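Local structure of gram-positive cocci surface proteins LPxTG domain-containing protein (Streptococcus pneumoniae, 3NZ3) at residues 22-27 with 87-92; 29-34 with 104-109. The protein probably binds mucin through this domain of a cell-wall-anchored surface protein, consistent with a role in adhesion of the bacterium. One frame throughout, in Å; residues are numbered along the deposited sequence.

Contact 1 of 2, residues 22-27 with 87-92; sequences ITRIIH and PTVESQ
Arg24 and Ile26 meet Val89 and the backbone beyond it in a face-to-face packing of two beta sheets, in the middle of the elongated, all-beta, Ig-like mucin-binding domain. Residues 22-27 belong to strand 14-30 of the mixed sheet; 87-92 lie on strand 88-94 of the two-stranded antiparallel sheet, where the strand is interrupted at Glu90 and Ser91. The interruption presents the Glu90 carbonyl to the arginine, whose guanidinium grips that one oxygen end-on: NH1 to Glu90 O is 2.9 Å and NH2 to Glu90 O 3.0 Å. The oxygen sits at the guanidinium edge, in its plane. NH1 meets it nearly in line with C=O, whereas NH2 approaches from above the carbonyl plane. With CG anti to the backbone N (chi1 180°) the Arg24 chain reaches across to the smaller sheet, and its bend at chi3 (74°) brings the guanidinium against Val89. NE bonds Gln43 OE1 of strand 39-53, so the buried group is held from both sheets and its rotation is fixed. Val89 CG1 lies over the centre of one guanidinium face, 3.6 Å from Arg24 CZ. The same methyl meets Ile26 tip to tip, with Ile26 CD1 at 3.8 Å from Val89 CG1. Trp70 and Ile103 also touch Arg24. A water completes the join, accepting from Arg24 NH1 and donating to Gln92 OE1 at 2.7 Å.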
ATOM      1  N   ILE A  22       6.750  -1.547  -1.622  1.00 18.56           N
ATOM      2  CA  ILE A  22       5.794  -0.539  -2.066  1.00 18.73           C
ATOM      3  C   ILE A  22       4.606  -0.606  -1.113  1.00 18.58           C
ATOM      4  O   ILE A  22       4.056  -1.686  -0.876  1.00 18.23           O
ATOM      5  CB  ILE A  22       5.349  -0.782  -3.530  1.00 18.81           C
ATOM      6  CG1 ILE A  22       6.581  -0.913  -4.440  1.00 19.61           C
ATOM      7  CG2 ILE A  22       4.456   0.359  -4.020  1.00 18.96           C
ATOM      8  CD1 ILE A  22       6.310  -1.562  -5.770  1.00 20.14           C
ATOM      9  N   THR A  23       4.225   0.544  -0.561  1.00 18.39           N
ATOM     10  CA  THR A  23       3.289   0.575   0.563  1.00 18.52           C
ATOM     11  C   THR A  23       2.078   1.481   0.312  1.00 18.57           C
ATOM     12  O   THR A  23       2.209   2.591  -0.221  1.00 18.32           O
ATOM     13  CB  THR A  23       4.014   1.015   1.864  1.00 18.96           C
ATOM     14  OG1 THR A  23       5.194   0.224   2.055  1.00 17.81           O
ATOM     15  CG2 THR A  23       3.110   0.852   3.087  1.00 18.61           C
ATOM     16  N   ARG A  24       0.901   0.987   0.688  1.00 18.40           N
ATOM     17  CA  ARG A  24      -0.290   1.817   0.751  1.00 18.12           C
ATOM     18  C   ARG A  24      -0.682   2.067   2.201  1.00 18.10           C
ATOM     19  O   ARG A  24      -0.799   1.131   3.005  1.00 17.55           O
ATOM     20  CB  ARG A  24      -1.463   1.191  -0.007  1.00 18.52           C
ATOM     21  CG  ARG A  24      -2.738   2.049   0.045  1.00 18.66           C
ATOM     22  CD  ARG A  24      -3.795   1.563  -0.942  1.00 19.66           C
ATOM     23  NE  ARG A  24      -4.443   0.329  -0.501  1.00 21.12           N
ATOM     24  CZ  ARG A  24      -5.394  -0.307  -1.182  1.00 21.55           C
ATOM     25  NH1 ARG A  24      -5.824   0.172  -2.348  1.00 21.46           N
ATOM     26  NH2 ARG A  24      -5.921  -1.422  -0.692  1.00 21.20           N
ATOM     27  N   ILE A  25      -0.884   3.337   2.525  1.00 17.64           N
ATOM     28  CA  ILE A  25      -1.389   3.712   3.840  1.00 17.94           C
ATOM     29  C   ILE A  25      -2.794   4.281   3.714  1.00 18.03           C
ATOM     30  O   ILE A  25      -3.065   5.138   2.857  1.00 17.79           O
ATOM     31  CB  ILE A  25      -0.459   4.720   4.548  1.00 18.03           C
ATOM     32  CG1 ILE A  25       0.944   4.114   4.708  1.00 18.42           C
ATOM     33  CG2 ILE A  25      -1.033   5.123   5.915  1.00 17.85           C
ATOM     34  CD1 ILE A  25       2.022   5.100   5.144  1.00 20.26           C
ATOM     35  N   ILE A  26      -3.691   3.800   4.570  1.00 17.96           N
ATOM     36  CA  ILE A  26      -5.031   4.355   4.640  1.00 18.28           C
ATOM     37  C   ILE A  26      -5.165   5.120   5.953  1.00 18.74           C
ATOM     38  O   ILE A  26      -4.876   4.577   7.026  1.00 18.71           O
ATOM     39  CB  ILE A  26      -6.121   3.262   4.521  1.00 18.31           C
ATOM     40  CG1 ILE A  26      -5.803   2.325   3.350  1.00 18.38           C
ATOM     41  CG2 ILE A  26      -7.514   3.903   4.360  1.00 18.71           C
ATOM     42  CD1 ILE A  26      -6.622   1.045   3.323  1.00 19.76           C
ATOM     43  N   HIS A  27      -5.563   6.384   5.850  1.00 18.76           N
ATOM     44  CA  HIS A  27      -5.847   7.223   7.014  1.00 19.45           C
ATOM     45  C   HIS A  27      -7.351   7.362   7.178  1.00 19.42           C
ATOM     46  O   HIS A  27      -8.096   7.332   6.191  1.00 19.20           O
ATOM     47  CB  HIS A  27      -5.262   8.627   6.860  1.00 19.52           C
ATOM     48  CG  HIS A  27      -3.791   8.661   6.587  1.00 20.73           C
ATOM     49  ND1 HIS A  27      -2.847   8.344   7.540  1.00 22.27           N
ATOM     50  CD2 HIS A  27      -3.103   9.008   5.472  1.00 21.91           C
ATOM     51  CE1 HIS A  27      -1.639   8.485   7.022  1.00 22.96           C
ATOM     52  NE2 HIS A  27      -1.767   8.887   5.769  1.00 22.60           N
ATOM     53  N   PRO A  87     -16.817   3.640   1.853  1.00 22.98           N
ATOM     54  CA  PRO A  87     -17.174   2.484   2.681  1.00 23.11           C
ATOM     55  C   PRO A  87     -16.112   1.378   2.658  1.00 23.24           C
ATOM     56  O   PRO A  87     -15.939   0.657   3.646  1.00 22.92           O
ATOM     57  CB  PRO A  87     -18.491   1.992   2.063  1.00 23.18           C
ATOM     58  CG  PRO A  87     -18.529   2.577   0.699  1.00 23.48           C
ATOM     59  CD  PRO A  87     -17.813   3.881   0.792  1.00 23.12           C
ATOM     60  N   THR A  88     -15.407   1.256   1.540  1.00 23.64           N
ATOM     61  CA  THR A  88     -14.343   0.260   1.423  1.00 24.10           C
ATOM     62  C   THR A  88     -13.262   0.723   0.450  1.00 23.93           C
ATOM     63  O   THR A  88     -13.561   1.257  -0.621  1.00 24.01           O
ATOM     64  CB  THR A  88     -14.898  -1.139   1.032  1.00 24.10           C
ATOM     65  OG1 THR A  88     -13.825  -2.091   0.974  1.00 25.89           O
ATOM     66  CG2 THR A  88     -15.610  -1.100  -0.311  1.00 24.86           C
ATOM     67  N   VAL A  89     -12.006   0.534   0.852  1.00 23.84           N
ATOM     68  CA  VAL A  89     -10.859   0.801  -0.008  1.00 23.77           C
ATOM     69  C   VAL A  89     -10.568  -0.494  -0.785  1.00 23.96           C
ATOM     70  O   VAL A  89     -10.330  -1.544  -0.179  1.00 23.65           O
ATOM     71  CB  VAL A  89      -9.628   1.270   0.819  1.00 23.79           C
ATOM     72  CG1 VAL A  89      -8.387   1.389  -0.059  1.00 23.61           C
ATOM     73  CG2 VAL A  89      -9.918   2.613   1.510  1.00 23.88           C
ATOM     74  N   GLU A  90     -10.615  -0.408  -2.112  1.00 24.05           N
ATOM     75  CA  GLU A  90     -10.524  -1.584  -2.991  1.00 24.61           C
ATOM     76  C   GLU A  90      -9.133  -2.210  -2.973  1.00 24.28           C
ATOM     77  O   GLU A  90      -8.142  -1.519  -2.734  1.00 24.07           O
ATOM     78  CB  GLU A  90     -10.889  -1.212  -4.436  1.00 25.04           C
ATOM     79  CG  GLU A  90     -12.279  -0.592  -4.625  1.00 27.22           C
ATOM     80  CD  GLU A  90     -13.418  -1.553  -4.317  1.00 28.96           C
ATOM     81  OE1 GLU A  90     -13.320  -2.745  -4.680  0.30 29.13           O
ATOM     82  OE2 GLU A  90     -14.420  -1.106  -3.718  0.30 29.29           O
ATOM     83  N   SER A  91      -9.067  -3.521  -3.216  1.00 24.26           N
ATOM     84  CA  SER A  91      -7.780  -4.195  -3.410  1.00 24.13           C
ATOM     85  C   SER A  91      -7.132  -3.665  -4.690  1.00 23.91           C
ATOM     86  O   SER A  91      -7.830  -3.224  -5.604  1.00 23.82           O
ATOM     87  CB  SER A  91      -7.946  -5.717  -3.475  1.00 24.00           C
ATOM     88  OG  SER A  91      -8.618  -6.114  -4.653  1.00 25.81           O
ATOM     89  N   GLN A  92      -5.801  -3.680  -4.745  1.00 23.27           N
ATOM     90  CA  GLN A  92      -5.082  -3.165  -5.911  1.00 23.16           C
ATOM     91  C   GLN A  92      -3.839  -3.999  -6.209  1.00 22.79           C
ATOM     92  O   GLN A  92      -3.064  -4.298  -5.301  1.00 21.98           O
ATOM     93  CB  GLN A  92      -4.676  -1.701  -5.697  1.00 23.22           C
ATOM     94  CG  GLN A  92      -4.153  -1.006  -6.965  1.00 24.66           C
ATOM     95  CD  GLN A  92      -3.151   0.100  -6.675  1.00 26.67           C
ATOM     96  OE1 GLN A  92      -3.511   1.174  -6.188  1.00 27.53           O
ATOM     97  NE2 GLN A  92      -1.880  -0.155  -6.990  1.00 27.69           N
TER
HETATM   98  O   HOH W   1      -4.866   2.202  -4.126  1.00 29.54           O

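Contact 2 of 2, residues 29-34 with 104-109; sequences VDKVTN and TVRYDR
Val29 and Asp30 pair with Arg106 and Tyr107 as parallel beta bridges, at the end of the mixed sheet where strand 14-30 runs beside the outermost strand 101-107. The tight part is backbone. Val29 uses both its polar atoms: its N donates to Val105 O at 2.9 Å, and its O accepts from Tyr107 N at 2.8 Å. Lys31 N then donates to Tyr107 O at 2.6 Å, continuing the pairing one residue past the bridges. On the face carrying Val29 and Arg106, Val29 CG2 comes within 3.5 Å of Thr104 CG2, the two side chains crossing at about a right angle. Val29 and Arg106 lie side by side; Thr104 CG2 also covers the centre of one guanidinium face of Arg106. On the opposite face Asp30 and Tyr107 are themselves buried, and there Asp30 OD2 bonds Tyr81 OH while Tyr107 OH bonds Gly76 O.

Beyond the bridges the strands give way to an exposed turn. Asp30 CG, anti to the backbone N (chi1 -174°), puts OD1 where Val32 N and Thr33 N both donate to it, an Asx turn within an Asx motif. Packing here is looser: extended Lys31 lays CD 3.9 Å from Asp108 OD2, but its NZ stops short of a salt bridge. Asp30 and Asp108 are bridged by a water that donates to OD1 of each, a third donor for Asp30 OD1, and accepts from Arg109 N at 3.0 Å.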
ATOM      1  N   VAL A  29      -9.986   9.986   9.034  1.00 19.95           N
ATOM      2  CA  VAL A  29     -10.047  11.293   9.692  1.00 20.01           C
ATOM      3  C   VAL A  29     -11.462  11.866   9.802  1.00 20.13           C
ATOM      4  O   VAL A  29     -12.378  11.472   9.073  1.00 19.72           O
ATOM      5  CB  VAL A  29      -9.117  12.350   9.016  1.00 19.89           C
ATOM      6  CG1 VAL A  29      -7.666  11.851   8.920  1.00 19.63           C
ATOM      7  CG2 VAL A  29      -9.636  12.753   7.636  1.00 20.72           C
ATOM      8  N   ASP A  30     -11.625  12.802  10.730  1.00 20.62           N
ATOM      9  CA  ASP A  30     -12.827  13.619  10.791  1.00 21.23           C
ATOM     10  C   ASP A  30     -12.818  14.564   9.585  1.00 21.61           C
ATOM     11  O   ASP A  30     -11.839  15.282   9.358  1.00 21.80           O
ATOM     12  CB  ASP A  30     -12.845  14.401  12.107  1.00 21.30           C
ATOM     13  CG  ASP A  30     -14.129  15.178  12.322  1.00 21.01           C
ATOM     14  OD1 ASP A  30     -14.454  16.049  11.495  1.00 22.14           O
ATOM     15  OD2 ASP A  30     -14.804  14.928  13.340  1.00 21.77           O
ATOM     16  N   LYS A  31     -13.905  14.550   8.813  1.00 22.46           N
ATOM     17  CA  LYS A  31     -14.041  15.381   7.602  1.00 23.13           C
ATOM     18  C   LYS A  31     -13.712  16.857   7.839  1.00 23.53           C
ATOM     19  O   LYS A  31     -13.109  17.504   6.982  1.00 23.45           O
ATOM     20  CB  LYS A  31     -15.458  15.260   7.011  1.00 23.22           C
ATOM     21  CG  LYS A  31     -15.608  15.896   5.623  1.00 25.18           C
ATOM     22  CD  LYS A  31     -17.053  15.954   5.183  1.00 28.11           C
ATOM     23  CE  LYS A  31     -17.185  16.651   3.828  1.00 30.17           C
ATOM     24  NZ  LYS A  31     -18.617  16.827   3.465  1.00 31.73           N
ATOM     25  N   VAL A  32     -14.109  17.376   9.002  1.00 23.59           N
ATOM     26  CA  VAL A  32     -13.965  18.803   9.315  1.00 24.38           C
ATOM     27  C   VAL A  32     -12.656  19.125  10.045  1.00 24.41           C
ATOM     28  O   VAL A  32     -11.894  20.001   9.617  1.00 24.17           O
ATOM     29  CB  VAL A  32     -15.183  19.322  10.142  1.00 24.25           C
ATOM     30  CG1 VAL A  32     -14.946  20.748  10.641  1.00 25.59           C
ATOM     31  CG2 VAL A  32     -16.465  19.252   9.318  1.00 24.80           C
ATOM     32  N   THR A  33     -12.395  18.409  11.137  1.00 24.70           N
ATOM     33  CA  THR A  33     -11.273  18.745  12.029  1.00 25.10           C
ATOM     34  C   THR A  33      -9.952  18.111  11.600  1.00 25.38           C
ATOM     35  O   THR A  33      -8.879  18.554  12.026  1.00 25.78           O
ATOM     36  CB  THR A  33     -11.550  18.308  13.480  1.00 25.21           C
ATOM     37  OG1 THR A  33     -11.623  16.878  13.535  1.00 25.27           O
ATOM     38  CG2 THR A  33     -12.849  18.904  13.995  1.00 25.09           C
ATOM     39  N   ASN A  34     -10.039  17.069  10.775  1.00 25.35           N
ATOM     40  CA  ASN A  34      -8.873  16.325  10.289  1.00 25.27           C
ATOM     41  C   ASN A  34      -8.162  15.479  11.355  1.00 25.13           C
ATOM     42  O   ASN A  34      -7.066  14.964  11.123  1.00 25.17           O
ATOM     43  CB  ASN A  34      -7.885  17.256   9.578  1.00 25.95           C
ATOM     44  CG  ASN A  34      -7.178  16.581   8.429  1.00 27.00           C
ATOM     45  OD1 ASN A  34      -7.774  15.789   7.697  0.70 28.01           O
ATOM     46  ND2 ASN A  34      -5.896  16.890   8.259  0.70 27.80           N
ATOM     47  N   THR A 104      -7.203   8.665   2.166  1.00 22.93           N
ATOM     48  CA  THR A 104      -7.853   9.212   3.352  1.00 22.02           C
ATOM     49  C   THR A 104      -9.351   8.964   3.279  1.00 21.87           C
ATOM     50  O   THR A 104     -10.027   9.391   2.337  1.00 21.83           O
ATOM     51  CB  THR A 104      -7.548  10.716   3.526  1.00 22.46           C
ATOM     52  OG1 THR A 104      -6.136  10.901   3.705  1.00 20.53           O
ATOM     53  CG2 THR A 104      -8.282  11.288   4.739  1.00 21.48           C
ATOM     54  N   VAL A 105      -9.852   8.230   4.262  1.00 21.49           N
ATOM     55  CA  VAL A 105     -11.275   7.997   4.424  1.00 21.57           C
ATOM     56  C   VAL A 105     -11.779   9.047   5.413  1.00 22.21           C
ATOM     57  O   VAL A 105     -11.191   9.231   6.482  1.00 22.11           O
ATOM     58  CB  VAL A 105     -11.543   6.562   4.957  1.00 21.60           C
ATOM     59  CG1 VAL A 105     -13.028   6.325   5.204  1.00 21.14           C
ATOM     60  CG2 VAL A 105     -10.981   5.511   3.987  1.00 21.05           C
ATOM     61  N   ARG A 106     -12.860   9.738   5.052  1.00 22.74           N
ATOM     62  CA  ARG A 106     -13.369  10.851   5.862  1.00 23.20           C
ATOM     63  C   ARG A 106     -14.733  10.574   6.480  1.00 23.45           C
ATOM     64  O   ARG A 106     -15.674  10.159   5.790  1.00 22.93           O
ATOM     65  CB  ARG A 106     -13.402  12.146   5.043  1.00 23.31           C
ATOM     66  CG  ARG A 106     -12.027  12.730   4.796  1.00 24.30           C
ATOM     67  CD  ARG A 106     -12.049  13.918   3.859  1.00 26.83           C
ATOM     68  NE  ARG A 106     -10.701  14.470   3.702  1.00 28.86           N
ATOM     69  CZ  ARG A 106      -9.835  14.096   2.760  1.00 29.88           C
ATOM     70  NH1 ARG A 106     -10.161  13.163   1.874  1.00 28.93           N
ATOM     71  NH2 ARG A 106      -8.632  14.657   2.707  1.00 29.90           N
ATOM     72  N   TYR A 107     -14.820  10.812   7.791  1.00 24.16           N
ATOM     73  CA  TYR A 107     -16.054  10.660   8.553  1.00 24.94           C
ATOM     74  C   TYR A 107     -16.558  12.027   8.989  1.00 25.75           C
ATOM     75  O   TYR A 107     -15.793  12.867   9.488  1.00 25.54           O
ATOM     76  CB  TYR A 107     -15.838   9.804   9.807  1.00 25.09           C
ATOM     77  CG  TYR A 107     -15.436   8.364   9.568  1.00 24.83           C
ATOM     78  CD1 TYR A 107     -14.137   8.036   9.179  1.00 24.29           C
ATOM     79  CD2 TYR A 107     -16.343   7.324   9.775  1.00 24.86           C
ATOM     80  CE1 TYR A 107     -13.756   6.703   8.973  1.00 24.71           C
ATOM     81  CE2 TYR A 107     -15.974   5.993   9.577  1.00 24.66           C
ATOM     82  CZ  TYR A 107     -14.675   5.694   9.176  1.00 25.09           C
ATOM     83  OH  TYR A 107     -14.300   4.383   8.979  1.00 24.85           O
ATOM     84  N   ASP A 108     -17.851  12.249   8.807  1.00 26.44           N
ATOM     85  CA  ASP A 108     -18.466  13.487   9.253  1.00 27.52           C
ATOM     86  C   ASP A 108     -19.365  13.159  10.440  1.00 27.78           C
ATOM     87  O   ASP A 108     -20.086  12.163  10.415  1.00 27.54           O
ATOM     88  CB  ASP A 108     -19.262  14.114   8.110  1.00 27.97           C
ATOM     89  CG  ASP A 108     -19.397  15.627   8.241  1.00 29.10           C
ATOM     90  OD1 ASP A 108     -18.743  16.234   9.120  1.00 30.80           O
ATOM     91  OD2 ASP A 108     -20.166  16.207   7.450  1.00 30.92           O
ATOM     92  N   ARG A 109     -19.295  13.980  11.487  1.00 28.34           N
ATOM     93  CA  ARG A 109     -20.117  13.768  12.678  1.00 28.76           C
ATOM     94  C   ARG A 109     -21.606  13.798  12.337  1.00 29.35           C
ATOM     95  O   ARG A 109     -22.014  14.447  11.371  1.00 28.91           O
ATOM     96  CB  ARG A 109     -19.782  14.796  13.772  1.00 28.88           C
ATOM     97  CG  ARG A 109     -19.997  16.252  13.381  1.00 28.87           C
ATOM     98  CD  ARG A 109     -19.719  17.184  14.563  1.00 28.42           C
ATOM     99  NE  ARG A 109     -20.442  18.447  14.414  0.30 27.71           N
ATOM    100  CZ  ARG A 109     -20.510  19.404  15.338  0.30 27.21           C
ATOM    101  NH1 ARG A 109     -19.888  19.267  16.501  0.30 26.45           N
ATOM    102  NH2 ARG A 109     -21.201  20.507  15.092  0.30 27.42           N
TER
HETATM  103  O   HOH W   2     -17.135  16.128  11.450  1.00 29.18           O

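How the contacts relate
The two contacts lie about 17 Å apart, centre to centre, along the length of the domain: contact 1 near the middle of the chain's mass, contact 2 toward one end. Both draw on strand 14-30, contact 2 taking its last residues and the turn after them. Along the chain the order is 22-27, 29-34, 87-92, 104-109, so the pairings cross. Contact 2 joins neighbouring strands within the mixed sheet, whereas contact 1 fastens the smaller sheet onto it. They meet at Val105, whose CG2 packs 3.8 Å from Ile26 CG2, and where Val105 N probably bonds His27 O. One strand thus links in-sheet pairing to sheet-on-sheet packing.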